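Local coordinates for transferrin binding protein B (Actinobacillus suis, PDB 3PQU), which probably binds host transferrin at the outer membrane surface as a lipoprotein, helping the bacterium acquire iron, at residues L102-H105 against S106-K110. Sequence-based numbering, arbitrary orientation.
Sequences LIYH and SHDGK
Asp108 folds back across one face of the His105 ring, closing a type I beta turn, His105 to Asp108, at the end of edge strand 103-105 of the N-lobe handle sheet. Its CB lies offset toward the ring's rim, 3.7 Å from the His105 centroid, a CH-pi contact. The two side chains run past each other in opposite directions, ring and carboxylate planes 69° apart. With CG between its backbone N and carbonyl carbon (chi1 73°), Asp108 directs its carboxylate back at the strand: OD2 accepts from His105 N at 3.2 Å, from above the carboxylate plane, while Asp108 N donates to His105 O at 3.0 Å. Asp108 OD2 also meets the Tyr104 ring at its edge, in plane, 3.6 Å from Tyr104 CD1. Asp108 OD1 accepts from Lys110 N at 2.9 Å, making an Asx turn; Gly109, between them, has positive phi (68°), which glycine adopts without strain. Ser106 OG is hydrogen-bonded to Ser123 O and Tyr125 N on strand 121-128. The short carboxylate side chain reaches the amides of His105 and Lys110, probably reinforcing a turn already closed by a backbone bond; Lys114, by a salt bridge to OD2, and Lys110, through a water also bound to Ile103 O, probably help keep it ionised.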
ATOM      1  N   LEU A 102     -20.537   5.374 -24.742  1.00 16.41           N
ATOM      2  CA  LEU A 102     -21.168   4.854 -23.538  1.00 19.23           C
ATOM      3  C   LEU A 102     -20.120   4.339 -22.557  1.00 15.10           C
ATOM      4  O   LEU A 102     -19.904   3.125 -22.450  1.00 17.94           O
ATOM      5  CB  LEU A 102     -22.142   3.744 -23.894  1.00 18.48           C
ATOM      6  CG  LEU A 102     -23.349   4.248 -24.691  1.00 27.29           C
ATOM      7  CD1 LEU A 102     -24.162   3.094 -25.262  1.00 23.93           C
ATOM      8  CD2 LEU A 102     -24.212   5.116 -23.802  1.00 26.99           C
ATOM      9  N   ILE A 103     -19.477   5.268 -21.856  1.00 19.21           N
ATOM     10  CA  ILE A 103     -18.393   4.959 -20.922  1.00 17.44           C
ATOM     11  C   ILE A 103     -18.911   5.165 -19.511  1.00 22.85           C
ATOM     12  O   ILE A 103     -19.449   6.243 -19.174  1.00 16.93           O
ATOM     13  CB  ILE A 103     -17.185   5.883 -21.122  1.00 19.73           C
ATOM     14  CG1 ILE A 103     -16.741   5.915 -22.591  1.00 34.49           C
ATOM     15  CG2 ILE A 103     -16.051   5.471 -20.223  1.00 10.53           C
ATOM     16  CD1 ILE A 103     -16.271   4.593 -23.130  1.00 31.77           C
ATOM     17  N   TYR A 104     -18.757   4.133 -18.688  1.00 12.41           N
ATOM     18  CA  TYR A 104     -19.236   4.166 -17.309  1.00 16.12           C
ATOM     19  C   TYR A 104     -18.171   3.689 -16.328  1.00 29.13           C
ATOM     20  O   TYR A 104     -17.272   2.925 -16.692  1.00 19.25           O
ATOM     21  CB  TYR A 104     -20.481   3.281 -17.176  1.00 12.91           C
ATOM     22  CG  TYR A 104     -21.664   3.744 -17.989  1.00 18.71           C
ATOM     23  CD1 TYR A 104     -22.371   4.893 -17.640  1.00 17.66           C
ATOM     24  CD2 TYR A 104     -22.078   3.032 -19.111  1.00 27.53           C
ATOM     25  CE1 TYR A 104     -23.466   5.328 -18.397  1.00 20.50           C
ATOM     26  CE2 TYR A 104     -23.170   3.452 -19.867  1.00 25.56           C
ATOM     27  CZ  TYR A 104     -23.862   4.596 -19.500  1.00 29.62           C
ATOM     28  OH  TYR A 104     -24.946   4.998 -20.242  1.00 30.75           O
ATOM     29  N   HIS A 105     -18.267   4.133 -15.081  1.00 22.51           N
ATOM     30  CA  HIS A 105     -17.460   3.519 -14.032  1.00 22.73           C
ATOM     31  C   HIS A 105     -18.156   3.571 -12.666  1.00 24.72           C
ATOM     32  O   HIS A 105     -19.090   4.341 -12.458  1.00 17.87           O
ATOM     33  CB  HIS A 105     -16.035   4.082 -13.995  1.00  9.05           C
ATOM     34  CG  HIS A 105     -15.952   5.485 -13.490  1.00 21.04           C
ATOM     35  ND1 HIS A 105     -15.759   5.787 -12.157  1.00 20.49           N
ATOM     36  CD2 HIS A 105     -16.031   6.674 -14.139  1.00 22.96           C
ATOM     37  CE1 HIS A 105     -15.729   7.101 -12.006  1.00 14.31           C
ATOM     38  NE2 HIS A 105     -15.890   7.664 -13.194  1.00 16.67           N
ATOM     39  N   SER A 106     -17.705   2.713 -11.760  1.00 17.53           N
ATOM     40  CA  SER A 106     -18.402   2.447 -10.527  1.00 13.40           C
ATOM     41  C   SER A 106     -18.438   3.638  -9.562  1.00 12.67           C
ATOM     42  O   SER A 106     -19.161   3.595  -8.573  1.00 19.37           O
ATOM     43  CB  SER A 106     -17.763   1.235  -9.825  1.00 13.11           C
ATOM     44  OG  SER A 106     -16.359   1.433  -9.721  1.00 16.51           O
ATOM     45  N   HIS A 107     -17.637   4.669  -9.812  1.00 15.07           N
ATOM     46  CA  HIS A 107     -17.703   5.864  -8.969  1.00 16.39           C
ATOM     47  C   HIS A 107     -18.297   7.074  -9.728  1.00 22.39           C
ATOM     48  O   HIS A 107     -18.178   8.218  -9.269  1.00 19.98           O
ATOM     49  CB  HIS A 107     -16.316   6.229  -8.388  1.00 17.40           C
ATOM     50  CG  HIS A 107     -15.873   5.351  -7.248  1.00 22.90           C
ATOM     51  ND1 HIS A 107     -15.902   5.766  -5.936  1.00 21.50           N
ATOM     52  CD2 HIS A 107     -15.405   4.081  -7.229  1.00 17.26           C
ATOM     53  CE1 HIS A 107     -15.458   4.792  -5.155  1.00 22.15           C
ATOM     54  NE2 HIS A 107     -15.154   3.756  -5.917  1.00 18.01           N
ATOM     55  N   ASP A 108     -18.933   6.832 -10.874  1.00 16.68           N
ATOM     56  CA  ASP A 108     -19.339   7.959 -11.737  1.00 18.58           C
ATOM     57  C   ASP A 108     -20.573   8.701 -11.225  1.00 21.84           C
ATOM     58  O   ASP A 108     -20.967   9.721 -11.778  1.00 20.07           O
ATOM     59  CB  ASP A 108     -19.456   7.572 -13.231  1.00 18.62           C
ATOM     60  CG  ASP A 108     -20.685   6.708 -13.547  1.00 19.57           C
ATOM     61  OD1 ASP A 108     -21.642   6.668 -12.757  1.00 18.07           O
ATOM     62  OD2 ASP A 108     -20.706   6.072 -14.617  1.00 23.12           O
ATOM     63  N   GLY A 109     -21.179   8.177 -10.168  1.00 20.18           N
ATOM     64  CA  GLY A 109     -22.295   8.843  -9.522  1.00 24.28           C
ATOM     65  C   GLY A 109     -23.594   8.925 -10.302  1.00 26.66           C
ATOM     66  O   GLY A 109     -24.492   9.637  -9.886  1.00 24.06           O
ATOM     67  N   LYS A 110     -23.727   8.184 -11.399  1.00 29.28           N
ATOM     68  CA  LYS A 110     -24.912   8.337 -12.257  1.00 27.06           C
ATOM     69  C   LYS A 110     -26.105   7.464 -11.870  1.00 33.37           C
ATOM     70  O   LYS A 110     -27.197   7.623 -12.420  1.00 25.63           O
ATOM     71  CB  LYS A 110     -24.539   8.122 -13.725  1.00 31.28           C
ATOM     72  CG  LYS A 110     -23.623   9.213 -14.279  1.00 30.07           C
ATOM     73  CD  LYS A 110     -23.223   8.949 -15.729  1.00 35.13           C
ATOM     74  CE  LYS A 110     -22.264  10.033 -16.222  1.00 40.21           C
ATOM     75  NZ  LYS A 110     -21.787   9.787 -17.601  1.00 37.29           N
TER
HETATM   76  O   HOH W   1     -19.833   7.673 -16.797  1.00 23.04           O
HETATM   77  O   HOH W   2     -14.408   3.498 -10.838  1.00 13.25           O